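Local coordinates for protein D-glycero-beta-D-manno-heptose-1,7-bisphosphate 7-phosphatase (PDB 2O2X) that removes the C-7 phosphate of D-glycero-beta-D-manno-heptose 1,7-bisphosphate, a magnesium-dependent step in the making of ADP-heptose, at residues I55-A66 against R100-F111. Residues are numbered along the deposited sequence; the frame is centred on the assembly and turned at random.
Sequences IVLRPQMLPAIA and RVLELLREEGVF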
# COMPACT_ATOMS: atom_id res chain seq x y z
N ILE A 55 -5.34 12.40 11.42
CA ILE A 55 -5.26 11.88 10.04
C ILE A 55 -5.88 12.84 9.03
O ILE A 55 -7.02 13.32 9.20
CB ILE A 55 -5.94 10.50 9.95
CG1 ILE A 55 -5.09 9.45 10.67
CG2 ILE A 55 -6.20 10.07 8.50
CD1 ILE A 55 -3.84 8.98 9.89
N VAL A 56 -5.13 13.11 7.96
CA VAL A 56 -5.59 13.92 6.83
C VAL A 56 -5.22 13.19 5.55
O VAL A 56 -4.07 12.80 5.40
CB VAL A 56 -4.88 15.29 6.85
CG1 VAL A 56 -5.25 16.12 5.65
CG2 VAL A 56 -5.23 16.02 8.13
N LEU A 57 -6.17 13.05 4.64
CA LEU A 57 -5.90 12.45 3.34
C LEU A 57 -5.02 13.34 2.48
O LEU A 57 -5.07 14.58 2.57
CB LEU A 57 -7.18 12.15 2.61
CG LEU A 57 -8.15 11.16 3.23
CD1 LEU A 57 -9.26 10.89 2.29
CD2 LEU A 57 -7.46 9.89 3.60
N ARG A 58 -4.21 12.72 1.63
CA ARG A 58 -3.55 13.40 0.52
C ARG A 58 -4.51 13.39 -0.67
O ARG A 58 -4.73 12.35 -1.28
CB ARG A 58 -2.22 12.74 0.17
CG ARG A 58 -1.20 12.79 1.29
CD ARG A 58 0.14 12.22 0.90
NE ARG A 58 0.82 13.02 -0.14
CZ ARG A 58 0.88 12.72 -1.43
NH1 ARG A 58 0.35 11.61 -1.93
NH2 ARG A 58 1.51 13.56 -2.23
N PRO A 59 -5.12 14.55 -0.99
CA PRO A 59 -6.15 14.46 -2.05
C PRO A 59 -5.60 14.04 -3.40
O PRO A 59 -6.33 13.49 -4.21
CB PRO A 59 -6.74 15.88 -2.10
CG PRO A 59 -6.36 16.50 -0.77
CD PRO A 59 -5.02 15.91 -0.43
N GLN A 60 -4.33 14.26 -3.63
CA GLN A 60 -3.77 13.91 -4.94
C GLN A 60 -3.66 12.39 -5.19
O GLN A 60 -3.44 11.97 -6.31
CB GLN A 60 -2.46 14.65 -5.21
CG GLN A 60 -1.37 14.49 -4.20
CD GLN A 60 -1.39 15.53 -3.07
OE1 GLN A 60 -2.28 15.54 -2.20
NE2 GLN A 60 -0.37 16.38 -3.04
N MSE A 61 -3.86 11.58 -4.15
CA MSE A 61 -3.93 10.13 -4.33
C MSE A 61 -5.34 9.67 -4.70
O MSE A 61 -5.55 8.55 -5.19
CB MSE A 61 -3.45 9.37 -3.08
CG MSE A 61 -3.05 7.92 -3.32
SE MSE A 61 -1.78 7.58 -4.74
CE MSE A 61 -0.52 8.98 -4.36
N LEU A 62 -6.34 10.50 -4.42
CA LEU A 62 -7.72 10.05 -4.59
C LEU A 62 -8.09 9.71 -6.05
O LEU A 62 -8.80 8.72 -6.27
CB LEU A 62 -8.71 11.07 -4.00
CG LEU A 62 -8.57 11.27 -2.48
CD1 LEU A 62 -9.40 12.43 -1.97
CD2 LEU A 62 -8.94 9.99 -1.74
N PRO A 63 -7.61 10.48 -7.06
CA PRO A 63 -7.89 10.06 -8.44
C PRO A 63 -7.37 8.66 -8.76
O PRO A 63 -7.97 7.94 -9.55
CB PRO A 63 -7.17 11.13 -9.27
CG PRO A 63 -7.19 12.33 -8.39
CD PRO A 63 -6.90 11.77 -7.04
N ALA A 64 -6.22 8.30 -8.21
CA ALA A 64 -5.68 6.95 -8.47
C ALA A 64 -6.54 5.85 -7.87
O ALA A 64 -6.79 4.83 -8.53
CB ALA A 64 -4.25 6.85 -7.95
N ILE A 65 -6.97 6.03 -6.63
CA ILE A 65 -7.83 5.05 -6.01
C ILE A 65 -9.17 4.96 -6.78
O ILE A 65 -9.62 3.87 -7.09
CB ILE A 65 -8.07 5.36 -4.51
CG1 ILE A 65 -6.74 5.44 -3.75
CG2 ILE A 65 -8.92 4.28 -3.87
CD1 ILE A 65 -6.88 5.82 -2.32
N ALA A 66 -9.76 6.10 -7.09
CA ALA A 66 -11.01 6.12 -7.86
C ALA A 66 -10.87 5.39 -9.20
O ALA A 66 -11.73 4.61 -9.61
CB ALA A 66 -11.45 7.54 -8.09
N ARG A 100 -9.99 5.14 10.51
CA ARG A 100 -10.26 6.55 10.19
C ARG A 100 -9.85 6.88 8.73
O ARG A 100 -10.57 7.57 8.01
CB ARG A 100 -9.59 7.50 11.20
CG ARG A 100 -9.76 8.96 10.90
CD ARG A 100 -11.19 9.36 10.86
NE ARG A 100 -11.37 10.81 10.78
CZ ARG A 100 -12.54 11.40 10.52
NH1 ARG A 100 -13.63 10.69 10.31
NH2 ARG A 100 -12.60 12.72 10.46
N VAL A 101 -8.72 6.34 8.29
CA VAL A 101 -8.29 6.54 6.90
C VAL A 101 -9.35 5.98 5.97
O VAL A 101 -9.76 6.64 5.02
CB VAL A 101 -6.89 5.90 6.63
CG1 VAL A 101 -6.57 5.88 5.16
CG2 VAL A 101 -5.78 6.66 7.40
N LEU A 102 -9.81 4.75 6.23
CA LEU A 102 -10.83 4.12 5.37
C LEU A 102 -12.17 4.89 5.40
O LEU A 102 -12.84 5.01 4.38
CB LEU A 102 -11.03 2.64 5.70
CG LEU A 102 -9.78 1.76 5.54
CD1 LEU A 102 -10.12 0.29 5.63
CD2 LEU A 102 -8.97 2.04 4.29
N GLU A 103 -12.52 5.43 6.56
CA GLU A 103 -13.73 6.28 6.67
C GLU A 103 -13.63 7.55 5.85
O GLU A 103 -14.57 7.92 5.12
CB GLU A 103 -14.03 6.61 8.13
CG GLU A 103 -15.20 7.56 8.33
CD GLU A 103 -16.51 7.12 7.67
OE1 GLU A 103 -16.71 5.91 7.39
OE2 GLU A 103 -17.36 8.01 7.43
N LEU A 104 -12.49 8.22 5.92
CA LEU A 104 -12.29 9.41 5.11
C LEU A 104 -12.32 9.09 3.61
O LEU A 104 -12.86 9.85 2.80
CB LEU A 104 -10.99 10.11 5.48
CG LEU A 104 -10.99 10.77 6.86
CD1 LEU A 104 -9.59 11.15 7.24
CD2 LEU A 104 -11.91 11.98 6.85
N LEU A 105 -11.76 7.95 3.22
CA LEU A 105 -11.82 7.52 1.83
C LEU A 105 -13.27 7.25 1.40
O LEU A 105 -13.69 7.61 0.30
CB LEU A 105 -10.98 6.27 1.62
CG LEU A 105 -9.46 6.42 1.69
CD1 LEU A 105 -8.79 5.05 1.52
CD2 LEU A 105 -8.94 7.40 0.67
N ARG A 106 -14.03 6.60 2.27
CA ARG A 106 -15.46 6.36 2.01
C ARG A 106 -16.21 7.67 1.75
O ARG A 106 -17.04 7.74 0.84
CB ARG A 106 -16.11 5.64 3.19
CG ARG A 106 -17.53 5.12 2.87
CD ARG A 106 -18.31 4.68 4.09
NE ARG A 106 -18.59 5.79 5.02
CZ ARG A 106 -19.56 6.69 4.87
NH1 ARG A 106 -20.38 6.66 3.82
NH2 ARG A 106 -19.72 7.65 5.77
N GLU A 107 -15.89 8.69 2.53
CA GLU A 107 -16.52 10.00 2.36
C GLU A 107 -16.18 10.66 1.03
O GLU A 107 -16.91 11.51 0.56
CB GLU A 107 -16.15 10.92 3.51
CG GLU A 107 -16.79 10.49 4.83
CD GLU A 107 -16.29 11.27 6.02
OE1 GLU A 107 -15.53 12.25 5.84
OE2 GLU A 107 -16.64 10.91 7.17
N GLU A 108 -15.05 10.25 0.43
CA GLU A 108 -14.66 10.69 -0.91
C GLU A 108 -15.14 9.76 -2.03
O GLU A 108 -14.86 9.98 -3.23
CB GLU A 108 -13.12 10.79 -1.00
CG GLU A 108 -12.46 11.76 -0.04
CD GLU A 108 -12.85 13.19 -0.27
OE1 GLU A 108 -13.12 13.58 -1.43
OE2 GLU A 108 -12.89 13.92 0.74
N GLY A 109 -15.84 8.70 -1.63
CA GLY A 109 -16.41 7.75 -2.55
C GLY A 109 -15.44 6.74 -3.11
O GLY A 109 -15.67 6.18 -4.20
N VAL A 110 -14.35 6.48 -2.39
CA VAL A 110 -13.34 5.52 -2.85
C VAL A 110 -13.07 4.49 -1.74
O VAL A 110 -13.48 4.68 -0.59
CB VAL A 110 -12.02 6.20 -3.36
CG1 VAL A 110 -12.35 7.28 -4.42
CG2 VAL A 110 -11.22 6.83 -2.21
N PHE A 111 -12.45 3.39 -2.13
CA PHE A 111 -12.23 2.30 -1.20
C PHE A 111 -10.97 1.51 -1.52
O PHE A 111 -10.39 1.62 -2.60
CB PHE A 111 -13.44 1.36 -1.19
CG PHE A 111 -13.98 1.09 -2.52
CD1 PHE A 111 -13.40 0.14 -3.33
CD2 PHE A 111 -15.06 1.81 -3.01
CE1 PHE A 111 -13.90 -0.12 -4.61
CE2 PHE A 111 -15.57 1.55 -4.28
CZ PHE A 111 -14.99 0.59 -5.08
O HOH W 1 -8.91 12.55 11.17
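Leu57 lays its branched end against the flank of helix 91-107, where CD1 rests on CB of Leu104 at 3.7 Å and also reaches CD2 of Leu105. Two residues before Leu57, Ile55 crosses Val101 at about a right angle, its CG2 lying 3.6 Å from Val101 CG2. With chi1 of Ile55 at -71°, CG1 lies beside the backbone N and CG2 anti to it, which also brings CG2 onto Leu104 CD1. Leu104 CD2 in turn sits over the centre of one face of the Arg100 guanidinium, 3.7 Å above its plane, while a water in that plane accepts from Arg100 NE and donates to the carbonyl O of Ile55.

Toward the end of the helix, Leu62 divides its two methyls: CD2 meets Leu105 CD2 at 3.5 Å and Val110 CG2, whereas CD1 lies on the aliphatic CG of Glu108, where the bend at chi2 (-63°) folds the chain back so that CD and OE1 of Glu108 also lie beside this methyl. Gly109, with positive phi, closes the helix in a Schellman motif, and the chain then turns Val110 back toward helix 62-71. There Val110 CB packs on Ile65 CG2 at 3.7 Å and its CG1 on Ala66 CB. Ile65 CG2 also comes within 3.3 Å of the carbonyl O of Phe111, an oxygen that accepts a hydrogen bond from Asn69.

In this HAD-type fold the contact thus joins helix 62-71, which precedes strand 75-80, and the loop leading into it to the end of helix 91-107, which precedes strand 114-118. At the Ile55 end, Val101 also touches Ile42 and lies near Arg38, a probable substrate-binding residue. Since no direct hydrogen bond or salt bridge links the two segments, their association rests on packed aliphatic side chains, with one water bridging the polar groups at the margin.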